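Local coordinates for protein predicted component of a thermophile-specific DNA repair system, contains a RAMP domain (Methanopyrus kandleri, PDB 4N0L) that binds CRISPR RNA as the Csm3 subunit of the type III-A antiviral system, a RAMP protein that probably also cleaves RNA, at residues 7-12 with 225-230; 244-249 with 270-275; 193-198 with 214-219; 20-25 with 38-43. All blocks are in the same frame, centred on the assembly; numbering follows the deposited sequence. Where two conformers were deposited one is given.

Contact 1. Residues 7-12 with 225-230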
loop_
_atom_site.group_PDB
_atom_site.type_symbol
_atom_site.label_atom_id
_atom_site.label_comp_id
_atom_site.label_asym_id
_atom_site.label_seq_id
_atom_site.Cartn_x
_atom_site.Cartn_y
_atom_site.Cartn_z
ATOM N N THR A 7 -12.926 0.260 -9.620
ATOM C CA THR A 7 -11.594 0.631 -9.154
ATOM C C THR A 7 -11.302 2.128 -9.096
ATOM O O THR A 7 -11.899 2.930 -9.813
ATOM C CB THR A 7 -10.508 0.001 -10.050
ATOM O OG1 THR A 7 -10.750 0.368 -11.414
ATOM C CG2 THR A 7 -10.511 -1.517 -9.943
ATOM N N ILE A 8 -10.365 2.483 -8.223
ATOM C CA ILE A 8 -9.744 3.802 -8.233
ATOM C C ILE A 8 -8.254 3.608 -8.456
ATOM O O ILE A 8 -7.597 2.901 -7.692
ATOM C CB ILE A 8 -9.956 4.574 -6.924
ATOM C CG1 ILE A 8 -11.437 4.862 -6.686
ATOM C CG2 ILE A 8 -9.165 5.875 -6.946
ATOM C CD1 ILE A 8 -11.718 5.412 -5.307
ATOM N N THR A 9 -7.720 4.227 -9.504
ATOM C CA THR A 9 -6.314 4.048 -9.846
ATOM C C THR A 9 -5.487 5.306 -9.618
ATOM O O THR A 9 -5.751 6.353 -10.212
ATOM C CB THR A 9 -6.147 3.617 -11.308
ATOM O OG1 THR A 9 -6.854 2.390 -11.529
ATOM C CG2 THR A 9 -4.679 3.414 -11.637
ATOM N N LEU A 10 -4.481 5.194 -8.756
ATOM C CA LEU A 10 -3.520 6.272 -8.553
ATOM C C LEU A 10 -2.487 6.221 -9.667
ATOM O O LEU A 10 -1.886 5.174 -9.908
ATOM C CB LEU A 10 -2.831 6.168 -7.184
ATOM C CG LEU A 10 -3.584 6.417 -5.867
ATOM C CD1 LEU A 10 -4.821 5.538 -5.696
ATOM C CD2 LEU A 10 -2.640 6.246 -4.680
ATOM N N VAL A 11 -2.292 7.345 -10.353
ATOM C CA VAL A 11 -1.330 7.411 -11.448
ATOM C C VAL A 11 -0.339 8.552 -11.253
ATOM O O VAL A 11 -0.724 9.695 -11.001
ATOM C CB VAL A 11 -2.030 7.588 -12.811
ATOM C CG1 VAL A 11 -1.006 7.609 -13.945
ATOM C CG2 VAL A 11 -3.063 6.492 -13.035
ATOM N N GLY A 12 0.943 8.227 -11.372
ATOM C CA GLY A 12 2.004 9.205 -11.238
ATOM C C GLY A 12 3.347 8.515 -11.334
ATOM O O GLY A 12 3.511 7.586 -12.124
ATOM N N GLY A 225 7.580 4.567 -12.863
ATOM C CA GLY A 225 6.148 4.680 -13.066
ATOM C C GLY A 225 5.342 4.202 -11.877
ATOM O O GLY A 225 5.628 3.149 -11.311
ATOM N N LEU A 226 4.349 4.988 -11.499
ATOM C CA LEU A 226 3.465 4.646 -10.403
ATOM C C LEU A 226 2.033 4.494 -10.891
ATOM O O LEU A 226 1.385 5.453 -11.270
ATOM C CB LEU A 226 3.536 5.691 -9.297
ATOM C CG LEU A 226 2.725 5.380 -8.045
ATOM C CD1 LEU A 226 3.268 4.157 -7.329
ATOM C CD2 LEU A 226 2.705 6.572 -7.111
ATOM N N GLU A 227 1.547 3.274 -10.896
ATOM C CA GLU A 227 0.194 2.799 -10.823
ATOM C C GLU A 227 -0.265 1.809 -9.516
ATOM O O GLU A 227 0.106 0.665 -9.088
ATOM C CB GLU A 227 -0.037 2.060 -12.142
ATOM C CG GLU A 227 -1.509 1.930 -12.502
ATOM C CD GLU A 227 -1.741 1.129 -13.767
ATOM O OE1 GLU A 227 -2.540 0.167 -13.724
ATOM O OE2 GLU A 227 -1.140 1.472 -14.807
ATOM N N VAL A 228 -1.218 2.481 -8.882
ATOM C CA VAL A 228 -1.756 1.765 -7.734
ATOM C C VAL A 228 -3.262 1.613 -7.904
ATOM O O VAL A 228 -3.978 2.605 -8.041
ATOM C CB VAL A 228 -1.450 2.494 -6.412
ATOM C CG1 VAL A 228 -1.886 1.653 -5.224
ATOM C CG2 VAL A 228 0.033 2.823 -6.315
ATOM N N VAL A 229 -3.742 0.372 -7.893
ATOM C CA VAL A 229 -5.160 0.108 -8.110
ATOM C C VAL A 229 -5.854 -0.282 -6.809
ATOM O O VAL A 229 -5.478 -1.259 -6.163
ATOM C CB VAL A 229 -5.381 -1.016 -9.148
ATOM C CG1 VAL A 229 -6.865 -1.184 -9.433
ATOM C CG2 VAL A 229 -4.624 -0.719 -10.432
ATOM N N TYR A 230 -6.864 0.494 -6.429
ATOM C CA TYR A 230 -7.673 0.192 -5.254
ATOM C C TYR A 230 -9.049 -0.328 -5.660
ATOM O O TYR A 230 -9.770 0.328 -6.412
ATOM C CB TYR A 230 -7.815 1.431 -4.363
ATOM C CG TYR A 230 -8.859 1.293 -3.274
ATOM C CD1 TYR A 230 -10.157 1.758 -3.459
ATOM C CD2 TYR A 230 -8.543 0.709 -2.054
ATOM C CE1 TYR A 230 -11.111 1.635 -2.463
ATOM C CE2 TYR A 230 -9.488 0.582 -1.055
ATOM C CZ TYR A 230 -10.770 1.047 -1.264
ATOM O OH TYR A 230 -11.711 0.921 -0.268
HETATM O O HOH W 1 -5.630 0.646 -13.391
#

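Contact 2. Residues 244-249 with 270-275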
loop_
_atom_site.group_PDB
_atom_site.type_symbol
_atom_site.label_atom_id
_atom_site.label_comp_id
_atom_site.label_asym_id
_atom_site.label_seq_id
_atom_site.Cartn_x
_atom_site.Cartn_y
_atom_site.Cartn_z
ATOM N N TYR A 244 -5.840 5.929 4.571
ATOM C CA TYR A 244 -4.836 5.022 5.111
ATOM C C TYR A 244 -3.851 4.563 4.038
ATOM O O TYR A 244 -2.665 4.392 4.314
ATOM C CB TYR A 244 -5.515 3.823 5.774
ATOM C CG TYR A 244 -6.331 4.206 6.992
ATOM C CD1 TYR A 244 -5.876 5.177 7.877
ATOM C CD2 TYR A 244 -7.560 3.609 7.252
ATOM C CE1 TYR A 244 -6.614 5.536 8.988
ATOM C CE2 TYR A 244 -8.307 3.964 8.361
ATOM C CZ TYR A 244 -7.828 4.929 9.225
ATOM O OH TYR A 244 -8.564 5.289 10.332
ATOM N N LEU A 245 -4.342 4.375 2.817
ATOM C CA LEU A 245 -3.474 4.030 1.698
ATOM C C LEU A 245 -2.466 5.149 1.439
ATOM O O LEU A 245 -1.263 4.900 1.327
ATOM C CB LEU A 245 -4.296 3.759 0.437
ATOM C CG LEU A 245 -3.476 3.515 -0.833
ATOM C CD1 LEU A 245 -2.529 2.337 -0.638
ATOM C CD2 LEU A 245 -4.383 3.289 -2.032
ATOM N N MET A 246 -2.966 6.378 1.343
ATOM C CA MET A 246 -2.110 7.550 1.186
ATOM C C MET A 246 -1.142 7.671 2.356
ATOM O O MET A 246 0.042 7.951 2.164
ATOM C CB MET A 246 -2.944 8.827 1.072
ATOM C CG MET A 246 -3.706 8.992 -0.234
ATOM S SD MET A 246 -2.637 9.010 -1.682
ATOM C CE MET A 246 -3.845 9.260 -2.983
ATOM N N SER A 247 -1.660 7.469 3.565
ATOM C CA SER A 247 -0.848 7.542 4.776
ATOM C C SER A 247 0.309 6.554 4.742
ATOM O O SER A 247 1.418 6.870 5.175
ATOM C CB SER A 247 -1.704 7.281 6.016
ATOM O OG SER A 247 -2.766 8.216 6.104
ATOM N N SER A 248 0.051 5.360 4.214
ATOM C CA SER A 248 1.084 4.336 4.148
ATOM C C SER A 248 2.182 4.777 3.178
ATOM O O SER A 248 3.364 4.530 3.415
ATOM C CB SER A 248 0.491 2.985 3.735
ATOM O OG SER A 248 0.119 2.969 2.366
ATOM N N LEU A 249 1.788 5.457 2.104
ATOM C CA LEU A 249 2.750 5.986 1.139
ATOM C C LEU A 249 3.570 7.119 1.752
ATOM O O LEU A 249 4.764 7.248 1.488
ATOM C CB LEU A 249 2.039 6.468 -0.128
ATOM C CG LEU A 249 1.255 5.399 -0.894
ATOM C CD1 LEU A 249 0.561 5.992 -2.112
ATOM C CD2 LEU A 249 2.170 4.250 -1.296
ATOM N N PHE A 270 6.270 10.063 -3.733
ATOM C CA PHE A 270 5.180 9.590 -4.576
ATOM C C PHE A 270 4.462 10.773 -5.208
ATOM O O PHE A 270 3.635 11.424 -4.571
ATOM C CB PHE A 270 4.200 8.731 -3.773
ATOM C CG PHE A 270 4.804 7.461 -3.249
ATOM C CD1 PHE A 270 5.305 7.394 -1.958
ATOM C CD2 PHE A 270 4.881 6.333 -4.054
ATOM C CE1 PHE A 270 5.865 6.225 -1.477
ATOM C CE2 PHE A 270 5.440 5.160 -3.580
ATOM C CZ PHE A 270 5.934 5.105 -2.288
ATOM N N ARG A 271 4.771 11.038 -6.472
ATOM C CA ARG A 271 4.172 12.162 -7.174
ATOM C C ARG A 271 2.929 11.667 -7.897
ATOM O O ARG A 271 3.014 11.051 -8.957
ATOM C CB ARG A 271 5.167 12.786 -8.154
ATOM C CG ARG A 271 6.345 13.465 -7.469
ATOM C CD ARG A 271 7.383 13.962 -8.463
ATOM N NE ARG A 271 8.452 14.700 -7.792
ATOM C CZ ARG A 271 9.098 15.735 -8.318
ATOM N NH1 ARG A 271 8.803 16.161 -9.539
ATOM N NH2 ARG A 271 10.054 16.341 -7.623
ATOM N N ILE A 272 1.773 11.931 -7.301
ATOM C CA ILE A 272 0.518 11.372 -7.779
ATOM C C ILE A 272 -0.273 12.428 -8.537
ATOM O O ILE A 272 -0.761 13.395 -7.952
ATOM C CB ILE A 272 -0.319 10.816 -6.616
ATOM C CG1 ILE A 272 0.481 9.750 -5.864
ATOM C CG2 ILE A 272 -1.634 10.253 -7.128
ATOM C CD1 ILE A 272 -0.130 9.332 -4.541
ATOM N N ALA A 273 -0.390 12.235 -9.845
ATOM C CA ALA A 273 -0.979 13.240 -10.720
ATOM C C ALA A 273 -2.503 13.171 -10.754
ATOM O O ALA A 273 -3.169 14.193 -10.937
ATOM C CB ALA A 273 -0.420 13.091 -12.126
ATOM N N ALA A 274 -3.058 11.979 -10.565
ATOM C CA ALA A 274 -4.501 11.814 -10.681
ATOM C C ALA A 274 -5.038 10.569 -9.985
ATOM O O ALA A 274 -4.341 9.560 -9.852
ATOM C CB ALA A 274 -4.901 11.790 -12.147
ATOM N N LEU A 275 -6.286 10.662 -9.534
ATOM C CA LEU A 275 -7.047 9.497 -9.094
ATOM C C LEU A 275 -8.084 9.161 -10.158
ATOM O O LEU A 275 -8.972 9.964 -10.441
ATOM C CB LEU A 275 -7.728 9.755 -7.747
ATOM C CG LEU A 275 -6.967 9.484 -6.445
ATOM C CD1 LEU A 275 -5.503 9.895 -6.536
ATOM C CD2 LEU A 275 -7.651 10.195 -5.290
#

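Contact 3. Residues 193-198 with 214-219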
loop_
_atom_site.group_PDB
_atom_site.type_symbol
_atom_site.label_atom_id
_atom_site.label_comp_id
_atom_site.label_asym_id
_atom_site.label_seq_id
_atom_site.Cartn_x
_atom_site.Cartn_y
_atom_site.Cartn_z
ATOM N N GLU A 193 25.048 5.301 -15.854
ATOM C CA GLU A 193 24.651 4.124 -15.089
ATOM C C GLU A 193 23.208 4.245 -14.602
ATOM O O GLU A 193 22.736 5.345 -14.311
ATOM C CB GLU A 193 25.584 3.920 -13.888
ATOM C CG GLU A 193 25.506 5.024 -12.840
ATOM C CD GLU A 193 26.213 4.658 -11.549
ATOM O OE1 GLU A 193 26.377 3.448 -11.282
ATOM O OE2 GLU A 193 26.606 5.578 -10.801
ATOM N N PRO A 194 22.493 3.110 -14.526
ATOM C CA PRO A 194 22.962 1.791 -14.959
ATOM C C PRO A 194 22.809 1.592 -16.465
ATOM O O PRO A 194 22.133 2.384 -17.121
ATOM C CB PRO A 194 22.052 0.838 -14.183
ATOM C CG PRO A 194 20.784 1.588 -14.071
ATOM C CD PRO A 194 21.189 3.020 -13.846
ATOM N N THR A 195 23.426 0.544 -17.001
ATOM C CA THR A 195 23.311 0.239 -18.421
ATOM C C THR A 195 22.390 -0.958 -18.615
ATOM O O THR A 195 21.967 -1.589 -17.645
ATOM C CB THR A 195 24.681 -0.055 -19.062
ATOM O OG1 THR A 195 25.291 -1.174 -18.408
ATOM C CG2 THR A 195 25.595 1.159 -18.943
ATOM N N GLU A 196 22.074 -1.266 -19.869
ATOM C CA GLU A 196 21.201 -2.391 -20.169
ATOM C C GLU A 196 21.914 -3.704 -19.864
ATOM O O GLU A 196 22.854 -4.090 -20.558
ATOM C CB GLU A 196 20.755 -2.340 -21.631
ATOM C CG GLU A 196 19.576 -3.237 -21.961
ATOM C CD GLU A 196 18.980 -2.928 -23.321
ATOM O OE1 GLU A 196 19.556 -3.368 -24.338
ATOM O OE2 GLU A 196 17.938 -2.241 -23.372
ATOM N N VAL A 197 21.462 -4.383 -18.814
ATOM C CA VAL A 197 22.095 -5.615 -18.352
ATOM C C VAL A 197 21.037 -6.709 -18.214
ATOM O O VAL A 197 20.630 -7.060 -17.105
ATOM C CB VAL A 197 22.827 -5.423 -17.004
ATOM C CG1 VAL A 197 23.615 -6.674 -16.639
ATOM C CG2 VAL A 197 23.770 -4.235 -17.077
ATOM N N LYS A 198 20.574 -7.232 -19.345
ATOM C CA LYS A 198 19.535 -8.255 -19.333
ATOM C C LYS A 198 20.101 -9.612 -18.932
ATOM O O LYS A 198 21.269 -9.898 -19.196
ATOM C CB LYS A 198 18.865 -8.348 -20.708
ATOM C CG LYS A 198 18.239 -7.050 -21.195
ATOM C CD LYS A 198 17.769 -7.166 -22.638
ATOM C CE LYS A 198 17.144 -5.868 -23.128
ATOM N NZ LYS A 198 16.810 -5.917 -24.581
ATOM N N SER A 214 28.455 -3.976 -6.959
ATOM C CA SER A 214 27.382 -4.307 -7.898
ATOM C C SER A 214 27.803 -4.307 -9.386
ATOM O O SER A 214 27.508 -5.282 -10.079
ATOM C CB SER A 214 26.186 -3.367 -7.684
ATOM N N MET A 215 28.467 -3.265 -9.909
ATOM C CA MET A 215 28.837 -2.034 -9.206
ATOM C C MET A 215 28.062 -0.824 -9.728
ATOM O O MET A 215 28.506 0.315 -9.579
ATOM C CB MET A 215 30.345 -1.777 -9.317
ATOM C CG MET A 215 31.117 -2.098 -8.043
ATOM S SD MET A 215 32.059 -0.702 -7.388
ATOM C CE MET A 215 33.657 -0.969 -8.150
ATOM N N GLU A 216 26.905 -1.075 -10.334
ATOM C CA GLU A 216 26.075 0.008 -10.849
ATOM C C GLU A 216 25.003 0.390 -9.839
ATOM O O GLU A 216 24.516 -0.447 -9.081
ATOM C CB GLU A 216 25.427 -0.382 -12.177
ATOM C CG GLU A 216 26.385 -0.412 -13.352
ATOM C CD GLU A 216 25.702 -0.732 -14.665
ATOM O OE1 GLU A 216 24.488 -1.007 -14.640
ATOM O OE2 GLU A 216 26.382 -0.747 -15.715
ATOM N N ARG A 217 24.624 1.660 -9.866
ATOM C CA ARG A 217 23.699 2.233 -8.902
ATOM C C ARG A 217 22.560 2.951 -9.608
ATOM O O ARG A 217 22.650 3.246 -10.799
ATOM C CB ARG A 217 24.446 3.199 -7.992
ATOM C CG ARG A 217 25.428 2.525 -7.068
ATOM C CD ARG A 217 26.118 3.554 -6.209
ATOM N NE ARG A 217 25.194 4.210 -5.296
ATOM C CZ ARG A 217 24.809 3.688 -4.139
ATOM N NH1 ARG A 217 25.262 2.496 -3.772
ATOM N NH2 ARG A 217 23.969 4.350 -3.357
ATOM N N VAL A 218 21.482 3.213 -8.881
ATOM C CA VAL A 218 20.387 4.015 -9.414
ATOM C C VAL A 218 20.569 5.457 -8.947
ATOM O O VAL A 218 20.507 5.728 -7.751
ATOM C CB VAL A 218 19.016 3.484 -8.958
ATOM C CG1 VAL A 218 17.898 4.274 -9.612
ATOM C CG2 VAL A 218 18.890 2.011 -9.290
ATOM N N PRO A 219 20.808 6.386 -9.887
ATOM C CA PRO A 219 21.094 7.780 -9.523
ATOM C C PRO A 219 19.931 8.468 -8.821
ATOM O O PRO A 219 18.771 8.128 -9.053
ATOM C CB PRO A 219 21.371 8.455 -10.872
ATOM C CG PRO A 219 21.682 7.342 -11.812
ATOM C CD PRO A 219 20.899 6.161 -11.339
#

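Contact 4. Residues 20-25 with 38-43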
loop_
_atom_site.group_PDB
_atom_site.type_symbol
_atom_site.label_atom_id
_atom_site.label_comp_id
_atom_site.label_asym_id
_atom_site.label_seq_id
_atom_site.Cartn_x
_atom_site.Cartn_y
_atom_site.Cartn_z
ATOM N N THR A 20 20.494 4.679 -4.911
ATOM C CA THR A 20 20.573 3.390 -4.227
ATOM C C THR A 20 21.448 2.392 -4.971
ATOM O O THR A 20 21.693 2.531 -6.169
ATOM C CB THR A 20 19.178 2.732 -4.039
ATOM O OG1 THR A 20 18.633 2.381 -5.317
ATOM C CG2 THR A 20 18.214 3.656 -3.309
ATOM N N ARG A 21 21.917 1.386 -4.241
ATOM C CA ARG A 21 22.513 0.203 -4.850
ATOM C C ARG A 21 21.427 -0.616 -5.545
ATOM O O ARG A 21 20.237 -0.365 -5.358
ATOM C CB ARG A 21 23.237 -0.636 -3.790
ATOM C CG ARG A 21 22.306 -1.530 -2.969
ATOM C CD ARG A 21 23.035 -2.642 -2.207
ATOM N NE ARG A 21 23.854 -3.487 -3.071
ATOM C CZ ARG A 21 25.176 -3.399 -3.181
ATOM N NH1 ARG A 21 25.848 -2.495 -2.480
ATOM N NH2 ARG A 21 25.828 -4.218 -3.995
ATOM N N ILE A 22 21.840 -1.582 -6.358
ATOM C CA ILE A 22 20.896 -2.470 -7.023
ATOM C C ILE A 22 20.964 -3.867 -6.418
ATOM O O ILE A 22 21.990 -4.543 -6.515
ATOM C CB ILE A 22 21.157 -2.549 -8.536
ATOM C CG1 ILE A 22 21.010 -1.165 -9.170
ATOM C CG2 ILE A 22 20.198 -3.532 -9.191
ATOM C CD1 ILE A 22 21.382 -1.119 -10.637
ATOM N N GLY A 23 19.875 -4.295 -5.784
ATOM C CA GLY A 23 19.845 -5.603 -5.156
ATOM C C GLY A 23 20.492 -5.529 -3.786
ATOM O O GLY A 23 20.665 -4.440 -3.237
ATOM N N THR A 24 20.842 -6.682 -3.225
ATOM C CA THR A 24 21.541 -6.710 -1.948
ATOM C C THR A 24 22.725 -7.670 -2.079
ATOM O O THR A 24 23.418 -7.667 -3.096
ATOM C CB THR A 24 20.609 -7.140 -0.794
ATOM O OG1 THR A 24 19.299 -6.600 -1.003
ATOM C CG2 THR A 24 21.141 -6.654 0.557
ATOM N N SER A 25 22.958 -8.485 -1.058
ATOM C CA SER A 25 24.064 -9.432 -1.067
ATOM C C SER A 25 23.684 -10.660 -0.255
ATOM O O SER A 25 22.773 -10.600 0.573
ATOM C CB SER A 25 25.337 -8.790 -0.509
ATOM O OG SER A 25 25.289 -8.691 0.905
ATOM N N VAL A 38 14.903 -2.382 -4.511
ATOM C CA VAL A 38 15.365 -2.046 -5.852
ATOM C C VAL A 38 16.215 -3.183 -6.400
ATOM O O VAL A 38 17.304 -3.456 -5.898
ATOM C CB VAL A 38 16.179 -0.739 -5.868
ATOM C CG1 VAL A 38 16.684 -0.448 -7.273
ATOM C CG2 VAL A 38 15.335 0.416 -5.353
ATOM N N ILE A 39 15.708 -3.854 -7.428
ATOM C CA ILE A 39 16.385 -5.023 -7.978
ATOM C C ILE A 39 16.477 -4.966 -9.497
ATOM O O ILE A 39 15.821 -4.149 -10.141
ATOM C CB ILE A 39 15.672 -6.333 -7.570
ATOM C CG1 ILE A 39 14.243 -6.356 -8.117
ATOM C CG2 ILE A 39 15.657 -6.492 -6.057
ATOM C CD1 ILE A 39 13.555 -7.700 -7.961
ATOM N N ARG A 40 17.307 -5.839 -10.061
ATOM C CA ARG A 40 17.493 -5.911 -11.504
ATOM C C ARG A 40 16.368 -6.694 -12.169
ATOM O O ARG A 40 15.986 -7.769 -11.705
ATOM C CB ARG A 40 18.840 -6.558 -11.836
ATOM C CG ARG A 40 19.248 -6.442 -13.295
ATOM C CD ARG A 40 19.755 -5.056 -13.636
ATOM N NE ARG A 40 21.116 -4.836 -13.156
ATOM C CZ ARG A 40 21.914 -3.866 -13.591
ATOM N NH1 ARG A 40 21.494 -3.025 -14.526
ATOM N NH2 ARG A 40 23.138 -3.742 -13.096
ATOM N N ASP A 41 15.837 -6.145 -13.257
ATOM C CA ASP A 41 14.812 -6.828 -14.034
ATOM C C ASP A 41 15.472 -7.723 -15.076
ATOM O O ASP A 41 16.184 -7.235 -15.952
ATOM C CB ASP A 41 13.881 -5.821 -14.709
ATOM C CG ASP A 41 12.831 -6.485 -15.580
ATOM O OD1 ASP A 41 12.171 -5.770 -16.363
ATOM O OD2 ASP A 41 12.678 -7.721 -15.495
ATOM N N PRO A 42 15.248 -9.041 -14.974
ATOM C CA PRO A 42 15.819 -10.014 -15.914
ATOM C C PRO A 42 15.443 -9.718 -17.365
ATOM O O PRO A 42 16.259 -9.914 -18.266
ATOM C CB PRO A 42 15.208 -11.339 -15.457
ATOM C CG PRO A 42 14.910 -11.134 -14.010
ATOM C CD PRO A 42 14.496 -9.696 -13.890
ATOM N N VAL A 43 14.219 -9.244 -17.577
ATOM C CA VAL A 43 13.711 -8.983 -18.920
ATOM C C VAL A 43 14.334 -7.738 -19.550
ATOM O O VAL A 43 15.009 -7.825 -20.576
ATOM C CB VAL A 43 12.179 -8.823 -18.914
ATOM C CG1 VAL A 43 11.681 -8.415 -20.292
ATOM C CG2 VAL A 43 11.516 -10.115 -18.466
#

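Contact 1. Residues 7-12 with 225-230
L10 and V228 face each other across the two antiparallel strands 7-12 and 225-230, their CB atoms 4.0 Å apart. The close-packed side of the pair carries I8, L10, V228, L226 and Y230, all buried, and is covered by helix 238-255, whose M246 and L249 lie on L10. Leucine, isoleucine and valine suit this mostly apolar side. Y230 CG, anti to the backbone N (chi1 168°), sends the ring out so that CD1 of I8 meets it obliquely, while its OH, the one hydroxyl here, is satisfied by D241.

The opposite side is more mixed: T9 and V11 are buried, E227 and V229 partly exposed, and T7 stands at its end. CG2 of T7 rests against CG1 of V229 at 3.7 Å, and OG1 of T9 meets a water at 2.8 Å; that water's link to E227, which has two conformations, is doubtful. In the RRM-like fold these are two central strands. Six backbone bonds, such as L10 N to V228 O at 2.7 Å and Y230 N to I8 O at 2.8 Å, pair I8, L10 and G12 with Y230, V228 and L226. Such bonds join the strands whatever the side chains, whose polarity distinguishes the core side from the wetter one.

Contact 2. Residues 244-249 with 270-275
The carbonyl O of L245 is gripped by two donors one turn on: the backbone N of L249, the leucine that packs on F270, at 3.2 Å, and the hydroxyl OG of S248 at 2.6 Å. The serine thereby spends its polar end on its own helix, which satisfies a hydroxyl that is buried. L249 and F270 cross at about a right angle. CD2 of the leucine sits over one face of the ring in a CH-pi contact, 4.1 Å from the centroid and 13° off the normal, and its CB lies 3.9 Å from CD1 of the phenylalanine. A flat aromatic ring suits a place where a branched side chain must bear on it.

Strand 270-275 belongs to the sheet of the RRM-like fold, and helix 244-249 is part of the second core helix that covers it. A273 and A274 both face V11 in a classic beta bulge, which shifts the alternation so that L275, and not A274, follows F270 and I272 in pointing at the helix. M246 exploits this spacing. Bent at chi2 (-59°), its flexible chain comes tip to tip with I272, SD lying 3.8 Å from CD1, and brings CE to 4.0 Å from CD1 of L275. CD1 of the same isoleucine also meets CD1 of L249 at 4.2 Å. L10 of the adjoining strand touches I272, while P333 lies against L249 and F270.

Contact 3. Residues 193-198 with 214-219
E216 gives up the most surface here and uses both carboxylate oxygens on T195. Its OE2 accepts from the threonine OG1 at 2.9 Å through the syn lone pair, whereas OE1 takes the backbone N of T195 at 3.0 Å from above the carboxylate plane; a further bond from that N to OE2 is weak. A threonine suits the spot because hydroxyl and amide can serve one carboxylate together. OE1 is also in a long, weak ion pair with R40, which would probably help to stabilise the charge.

E193 answers in the other direction. With CG set between its backbone N and carbonyl carbon (chi1 66°), the extended chain places OE1 2.9 Å from the backbone N of R217, whose N-H reaches it from above the carboxylate plane of E193. Each segment thus lends a glutamate to an amide of the other. Between them lies P194, preceded by a cis peptide bond; its CD packs 4.0 Å from CD of P219, and CG of P219 comes within 3.4 Å of the carbonyl O of E193. The two prolines lean on F188 of helix 181-191, which leads into the loop, while P194 also touches P47 of strand 47-48 and V218 pairs with T20 of strand 20-21.

Contact 4. Residues 20-25 with 38-43
R40 curls back through successive turns at chi2 (76°) and chi3 (77°), which brings one face of its guanidinium under CD1 of I22, 4.0 Å from NH2 and offset toward the rim of the group. The contact joins two segments of loop and short strand outside the central RRM-like sheet, where the chain leaves the weak strand 20-21 and later passes through the short strand 39-40. The isoleucine uses both branches: CG2 lies 3.8 Å from the backbone N of R40, so the apolar side chain covers main chain as well as the flat cation. NH1 of R40 is held by the carbonyl of G45.

One backbone bond joins the segments, from N of G23 to O of V38 at 2.7 Å, with the donor in the carbonyl plane. Glycine fits because the chain turns here with a positive phi (82°), at backbone angles where a side chain would run into the carbonyl O of I22. N36 braces the same corner: its amide donates to the carbonyls of R21 and G23 and accepts from N of V38. Just past strand 39-40, and apart from the contact itself, D41 forms an Asx turn with the backbone N of V43. V38, compact and buried, touches P47 and V218 and turns CG2 to 3.8 Å from OG1 of T20.

How the contacts relate
From the N terminus, strand 7-16 enters the central sheet and the chain then runs out through 20-25. Contact 4 closes a short loop there, around helix 26-31, when 38-43 returns. Much later contact 3 closes another small loop, almost wholly unmodelled, between 193-198 and 214-219. These two lie in series, and strands 20-21 and 217-218 join them in a small two-stranded sheet. Both fall within the far longer excursion that ends at contact 1, when 225-230 comes back beside 7-12. Contact 2 follows in series, none crossing, and sets the next helix against strand 268-278. Contacts 1 and 2 share the core, about 9 Å between centres; the centre of contact 3 lies about 27 Å from that of contact 1.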